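Iron binding protein FbpA (Mannheimia haemolytica, PDB 1Q35) binds ferric iron in the periplasm and probably delivers it to a membrane uptake system. Local coordinates at residues T107-Y121 with E214-H228. Sequence-based numbering, arbitrary orientation.
Sequences TSKDRVGKLPAGFDY and EAAIINFPSGEHGTH
Asn219 and Thr107 show how one buried amide can tie the end of a sheet to the loop that leaves it. The end of the long strand 96-108 meets the short strand 216-219, antiparallel, where Thr107 and Ile217 form a hydrogen-bonded pair, and Asn219, crossing Thr107 at about a right angle, uses both ends of its amide. Its ND2 gives a hydrogen, nearly in the amide plane, to Thr107 OG1 at 3.0 Å, and also reaches Ile105 O of the same long strand. On the other end, Leu115 N comes to OD1 at 2.9 Å, almost straight at its hydrogen (177°) but from above the carbonyl plane, and a water adds a second donor. Thr107 OG1, set between its backbone N and carbonyl carbon (chi1 54°), donates its own hydrogen bond to Gly113 O. Ile217 CD1 lies against that glycine, 3.4 Å from its carbonyl carbon.

Farther along this solute-binding protein fold, Ser222 OG accepts from Gly118 N at 2.8 Å. Pro221 lays CG over one face of the Tyr121 ring. At the ring's edge, Tyr121 OH accepts from His228 N (2.9 Å) and donates to Arg103 O. The His228 side chain is about 7 Å from that of Tyr142, an iron ligand, though no iron is bound here.

Flipping Asn219 or swinging Tyr121 away would cost several bonds, consistent with a well-fixed junction.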
loop_
_atom_site.group_PDB
_atom_site.type_symbol
_atom_site.label_atom_id
_atom_site.label_comp_id
_atom_site.label_asym_id
_atom_site.label_seq_id
_atom_site.Cartn_x
_atom_site.Cartn_y
_atom_site.Cartn_z
ATOM N N THR A 107 -10.538 11.290 9.832
ATOM C CA THR A 107 -10.846 12.484 10.616
ATOM C C THR A 107 -11.483 12.117 11.942
ATOM O O THR A 107 -12.095 11.066 12.088
ATOM C CB THR A 107 -11.792 13.424 9.862
ATOM O OG1 THR A 107 -12.961 12.702 9.444
ATOM C CG2 THR A 107 -11.146 13.979 8.592
ATOM N N SER A 108 -11.341 13.014 12.908
ATOM C CA SER A 108 -11.996 12.851 14.196
ATOM C C SER A 108 -13.506 12.890 13.998
ATOM O O SER A 108 -14.031 13.836 13.430
ATOM C CB SER A 108 -11.581 13.977 15.136
ATOM O OG SER A 108 -12.385 13.989 16.304
ATOM N N LYS A 109 -14.202 11.864 14.471
ATOM C CA LYS A 109 -15.658 11.851 14.445
ATOM C C LYS A 109 -16.232 13.085 15.148
ATOM O O LYS A 109 -17.091 13.767 14.596
ATOM C CB LYS A 109 -16.178 10.571 15.105
ATOM C CG LYS A 109 -17.691 10.419 15.100
ATOM C CD LYS A 109 -18.143 9.183 15.874
ATOM C CE LYS A 109 -19.662 9.081 15.912
ATOM N NZ LYS A 109 -20.142 8.090 16.914
ATOM N N ASP A 110 -15.721 13.370 16.347
ATOM C CA ASP A 110 -16.254 14.432 17.204
ATOM C C ASP A 110 -15.796 15.827 16.798
ATOM O O ASP A 110 -16.562 16.783 16.883
ATOM C CB ASP A 110 -15.858 14.184 18.673
ATOM C CG ASP A 110 -16.531 12.962 19.265
ATOM O OD1 ASP A 110 -15.973 12.378 20.218
ATOM O OD2 ASP A 110 -17.622 12.521 18.855
ATOM N N ARG A 111 -14.545 15.948 16.366
ATOM C CA ARG A 111 -13.918 17.257 16.215
ATOM C C ARG A 111 -13.812 17.751 14.767
ATOM O O ARG A 111 -13.429 18.896 14.534
ATOM C CB ARG A 111 -12.542 17.260 16.882
ATOM C CG ARG A 111 -12.583 16.935 18.377
ATOM C CD ARG A 111 -11.234 16.989 19.059
ATOM N NE ARG A 111 -10.286 16.094 18.402
ATOM C CZ ARG A 111 -10.223 14.778 18.592
ATOM N NH1 ARG A 111 -11.005 14.163 19.469
ATOM N NH2 ARG A 111 -9.334 14.066 17.904
ATOM N N VAL A 112 -14.169 16.898 13.810
ATOM C CA VAL A 112 -14.176 17.259 12.388
ATOM C C VAL A 112 -15.456 16.808 11.687
ATOM O O VAL A 112 -16.093 17.590 10.986
ATOM C CB VAL A 112 -12.960 16.649 11.628
ATOM C CG1 VAL A 112 -13.002 17.000 10.129
ATOM C CG2 VAL A 112 -11.664 17.113 12.241
ATOM N N GLY A 113 -15.816 15.542 11.859
ATOM C CA GLY A 113 -16.886 14.951 11.087
ATOM C C GLY A 113 -16.386 14.525 9.713
ATOM O O GLY A 113 -15.183 14.385 9.472
ATOM N N LYS A 114 -17.327 14.316 8.805
ATOM C CA LYS A 114 -17.024 13.872 7.451
ATOM C C LYS A 114 -16.527 15.046 6.617
ATOM O O LYS A 114 -17.016 16.167 6.752
ATOM C CB LYS A 114 -18.279 13.276 6.821
ATOM C CG LYS A 114 -18.042 12.404 5.611
ATOM C CD LYS A 114 -19.353 11.805 5.118
ATOM C CE LYS A 114 -20.128 12.789 4.253
ATOM N NZ LYS A 114 -20.764 13.900 5.018
ATOM N N LEU A 115 -15.548 14.796 5.756
ATOM C CA LEU A 115 -15.043 15.830 4.861
ATOM C C LEU A 115 -16.032 16.049 3.726
ATOM O O LEU A 115 -16.674 15.104 3.280
ATOM C CB LEU A 115 -13.687 15.419 4.290
ATOM C CG LEU A 115 -12.619 15.236 5.367
ATOM C CD1 LEU A 115 -11.347 14.694 4.757
ATOM C CD2 LEU A 115 -12.354 16.548 6.105
ATOM N N PRO A 116 -16.154 17.286 3.248
ATOM C CA PRO A 116 -17.070 17.590 2.143
ATOM C C PRO A 116 -16.532 17.091 0.814
ATOM O O PRO A 116 -15.315 16.943 0.649
ATOM C CB PRO A 116 -17.110 19.119 2.140
ATOM C CG PRO A 116 -15.770 19.518 2.654
ATOM C CD PRO A 116 -15.422 18.482 3.691
ATOM N N ALA A 117 -17.425 16.841 -0.136
ATOM C CA ALA A 117 -17.015 16.561 -1.502
ATOM C C ALA A 117 -16.110 17.685 -1.996
ATOM O O ALA A 117 -16.360 18.864 -1.738
ATOM C CB ALA A 117 -18.229 16.420 -2.409
ATOM N N GLY A 118 -15.046 17.300 -2.693
ATOM C CA GLY A 118 -14.046 18.227 -3.191
ATOM C C GLY A 118 -12.791 18.311 -2.341
ATOM O O GLY A 118 -11.797 18.873 -2.786
ATOM N N PHE A 119 -12.818 17.758 -1.130
ATOM C CA PHE A 119 -11.655 17.808 -0.242
ATOM C C PHE A 119 -10.489 17.014 -0.823
ATOM O O PHE A 119 -10.656 15.893 -1.277
ATOM C CB PHE A 119 -12.013 17.289 1.152
ATOM C CG PHE A 119 -11.056 17.727 2.227
ATOM C CD1 PHE A 119 -11.351 18.818 3.035
ATOM C CD2 PHE A 119 -9.852 17.057 2.433
ATOM C CE1 PHE A 119 -10.476 19.223 4.033
ATOM C CE2 PHE A 119 -8.975 17.463 3.438
ATOM C CZ PHE A 119 -9.289 18.545 4.229
ATOM N N ASP A 120 -9.304 17.604 -0.761
ATOM C CA ASP A 120 -8.108 17.090 -1.418
ATOM C C ASP A 120 -7.018 16.899 -0.366
ATOM O O ASP A 120 -7.001 17.595 0.650
ATOM C CB ASP A 120 -7.664 18.132 -2.450
ATOM C CG ASP A 120 -6.688 17.604 -3.474
ATOM O OD1 ASP A 120 -5.596 17.116 -3.104
ATOM O OD2 ASP A 120 -6.928 17.711 -4.694
ATOM N N TYR A 121 -6.094 15.971 -0.610
ATOM C CA TYR A 121 -4.839 15.926 0.155
ATOM C C TYR A 121 -4.250 17.324 0.345
ATOM O O TYR A 121 -3.782 17.661 1.428
ATOM C CB TYR A 121 -3.796 15.043 -0.543
ATOM C CG TYR A 121 -4.287 13.642 -0.799
ATOM C CD1 TYR A 121 -4.236 12.668 0.191
ATOM C CD2 TYR A 121 -4.845 13.297 -2.027
ATOM C CE1 TYR A 121 -4.709 11.385 -0.040
ATOM C CE2 TYR A 121 -5.328 12.023 -2.261
ATOM C CZ TYR A 121 -5.254 11.073 -1.270
ATOM O OH TYR A 121 -5.751 9.816 -1.505
ATOM N N GLU A 214 -13.610 3.605 15.796
ATOM C CA GLU A 214 -14.904 4.185 16.144
ATOM C C GLU A 214 -14.833 5.687 16.412
ATOM O O GLU A 214 -15.832 6.383 16.265
ATOM C CB GLU A 214 -15.514 3.456 17.349
ATOM C CG GLU A 214 -15.996 2.053 17.006
ATOM C CD GLU A 214 -16.312 1.190 18.216
ATOM O OE1 GLU A 214 -17.009 0.175 18.025
ATOM O OE2 GLU A 214 -15.867 1.503 19.342
ATOM N N ALA A 215 -13.655 6.175 16.790
ATOM C CA ALA A 215 -13.431 7.600 17.015
ATOM C C ALA A 215 -13.104 8.376 15.738
ATOM O O ALA A 215 -12.919 9.582 15.793
ATOM C CB ALA A 215 -12.320 7.789 18.018
ATOM N N ALA A 216 -13.030 7.685 14.600
ATOM C CA ALA A 216 -12.597 8.297 13.351
ATOM C C ALA A 216 -13.569 7.997 12.220
ATOM O O ALA A 216 -14.357 7.053 12.288
ATOM C CB ALA A 216 -11.191 7.815 12.986
ATOM N N ILE A 217 -13.489 8.818 11.179
ATOM C CA ILE A 217 -14.260 8.649 9.959
ATOM C C ILE A 217 -13.275 8.443 8.812
ATOM O O ILE A 217 -12.277 9.156 8.705
ATOM C CB ILE A 217 -15.139 9.889 9.707
ATOM C CG1 ILE A 217 -16.233 9.983 10.781
ATOM C CG2 ILE A 217 -15.756 9.844 8.306
ATOM C CD1 ILE A 217 -16.884 11.341 10.860
ATOM N N ILE A 218 -13.559 7.458 7.965
ATOM C CA ILE A 218 -12.778 7.246 6.748
ATOM C C ILE A 218 -13.290 8.170 5.637
ATOM O O ILE A 218 -14.496 8.256 5.389
ATOM C CB ILE A 218 -12.786 5.741 6.321
ATOM C CG1 ILE A 218 -11.865 5.516 5.120
ATOM C CG2 ILE A 218 -14.194 5.228 6.003
ATOM C CD1 ILE A 218 -11.459 4.079 4.916
ATOM N N ASN A 219 -12.372 8.878 4.985
ATOM C CA ASN A 219 -12.727 9.807 3.914
ATOM C C ASN A 219 -11.876 9.539 2.688
ATOM O O ASN A 219 -10.659 9.432 2.790
ATOM C CB ASN A 219 -12.508 11.268 4.320
ATOM C CG ASN A 219 -13.229 11.652 5.592
ATOM O OD1 ASN A 219 -14.377 12.104 5.560
ATOM N ND2 ASN A 219 -12.546 11.504 6.722
ATOM N N PHE A 220 -12.521 9.476 1.528
ATOM C CA PHE A 220 -11.843 9.289 0.251
ATOM C C PHE A 220 -11.734 10.648 -0.430
ATOM O O PHE A 220 -12.748 11.212 -0.856
ATOM C CB PHE A 220 -12.643 8.325 -0.629
ATOM C CG PHE A 220 -12.852 6.984 -0.009
ATOM C CD1 PHE A 220 -14.107 6.603 0.441
ATOM C CD2 PHE A 220 -11.794 6.095 0.126
ATOM C CE1 PHE A 220 -14.302 5.361 1.018
ATOM C CE2 PHE A 220 -11.985 4.847 0.701
ATOM C CZ PHE A 220 -13.237 4.482 1.152
ATOM N N PRO A 221 -10.528 11.208 -0.512
ATOM C CA PRO A 221 -10.360 12.517 -1.149
ATOM C C PRO A 221 -10.982 12.578 -2.543
ATOM O O PRO A 221 -10.913 11.621 -3.314
ATOM C CB PRO A 221 -8.843 12.682 -1.184
ATOM C CG PRO A 221 -8.395 11.929 0.014
ATOM C CD PRO A 221 -9.247 10.697 0.014
ATOM N N SER A 222 -11.604 13.712 -2.848
ATOM C CA SER A 222 -12.405 13.866 -4.057
ATOM C C SER A 222 -12.117 15.195 -4.753
ATOM O O SER A 222 -13.002 15.797 -5.365
ATOM C CB SER A 222 -13.891 13.727 -3.717
ATOM O OG SER A 222 -14.271 14.640 -2.708
ATOM N N GLY A 223 -10.864 15.635 -4.672
ATOM C CA GLY A 223 -10.388 16.736 -5.483
ATOM C C GLY A 223 -10.168 16.309 -6.923
ATOM O O GLY A 223 -10.620 15.253 -7.360
ATOM N N GLU A 224 -9.426 17.128 -7.655
ATOM C CA GLU A 224 -9.237 16.968 -9.092
ATOM C C GLU A 224 -8.821 15.557 -9.500
ATOM O O GLU A 224 -9.316 15.003 -10.484
ATOM C CB GLU A 224 -8.175 17.971 -9.554
ATOM C CG GLU A 224 -7.883 17.946 -11.044
ATOM C CD GLU A 224 -6.853 18.976 -11.480
ATOM O OE1 GLU A 224 -6.575 19.045 -12.697
ATOM O OE2 GLU A 224 -6.317 19.710 -10.620
ATOM N N HIS A 225 -7.883 14.988 -8.749
ATOM C CA HIS A 225 -7.319 13.681 -9.077
ATOM C C HIS A 225 -7.760 12.578 -8.128
ATOM O O HIS A 225 -7.162 11.504 -8.103
ATOM C CB HIS A 225 -5.802 13.780 -9.135
ATOM C CG HIS A 225 -5.324 14.820 -10.093
ATOM N ND1 HIS A 225 -5.147 14.566 -11.436
ATOM C CD2 HIS A 225 -5.078 16.140 -9.925
ATOM C CE1 HIS A 225 -4.736 15.669 -12.036
ATOM N NE2 HIS A 225 -4.693 16.641 -11.146
ATOM N N GLY A 226 -8.812 12.830 -7.358
ATOM C CA GLY A 226 -9.453 11.784 -6.589
ATOM C C GLY A 226 -8.590 11.184 -5.495
ATOM O O GLY A 226 -7.741 11.844 -4.901
ATOM N N THR A 227 -8.814 9.904 -5.240
ATOM C CA THR A 227 -8.148 9.176 -4.175
ATOM C C THR A 227 -6.973 8.385 -4.734
ATOM O O THR A 227 -7.103 7.680 -5.734
ATOM C CB THR A 227 -9.154 8.230 -3.505
ATOM O OG1 THR A 227 -10.102 8.986 -2.736
ATOM C CG2 THR A 227 -8.482 7.306 -2.503
ATOM N N HIS A 228 -5.829 8.512 -4.077
ATOM C CA HIS A 228 -4.633 7.752 -4.401
ATOM C C HIS A 228 -4.828 6.271 -4.117
ATOM O O HIS A 228 -5.223 5.881 -3.019
ATOM C CB HIS A 228 -3.457 8.291 -3.579
ATOM C CG HIS A 228 -2.189 7.503 -3.700
ATOM N ND1 HIS A 228 -1.351 7.582 -4.794
ATOM C CD2 HIS A 228 -1.600 6.638 -2.840
ATOM C CE1 HIS A 228 -0.305 6.796 -4.601
ATOM N NE2 HIS A 228 -0.429 6.214 -3.421
HETATM O O HOH W 1 -12.746 11.713 17.567
HETATM O O HOH W 2 -18.533 5.657 16.480
HETATM O O HOH W 3 -15.908 11.893 3.477
HETATM O O HOH W 4 -6.724 15.555 -6.169
HETATM O O HOH W 5 -8.062 19.393 -6.307
#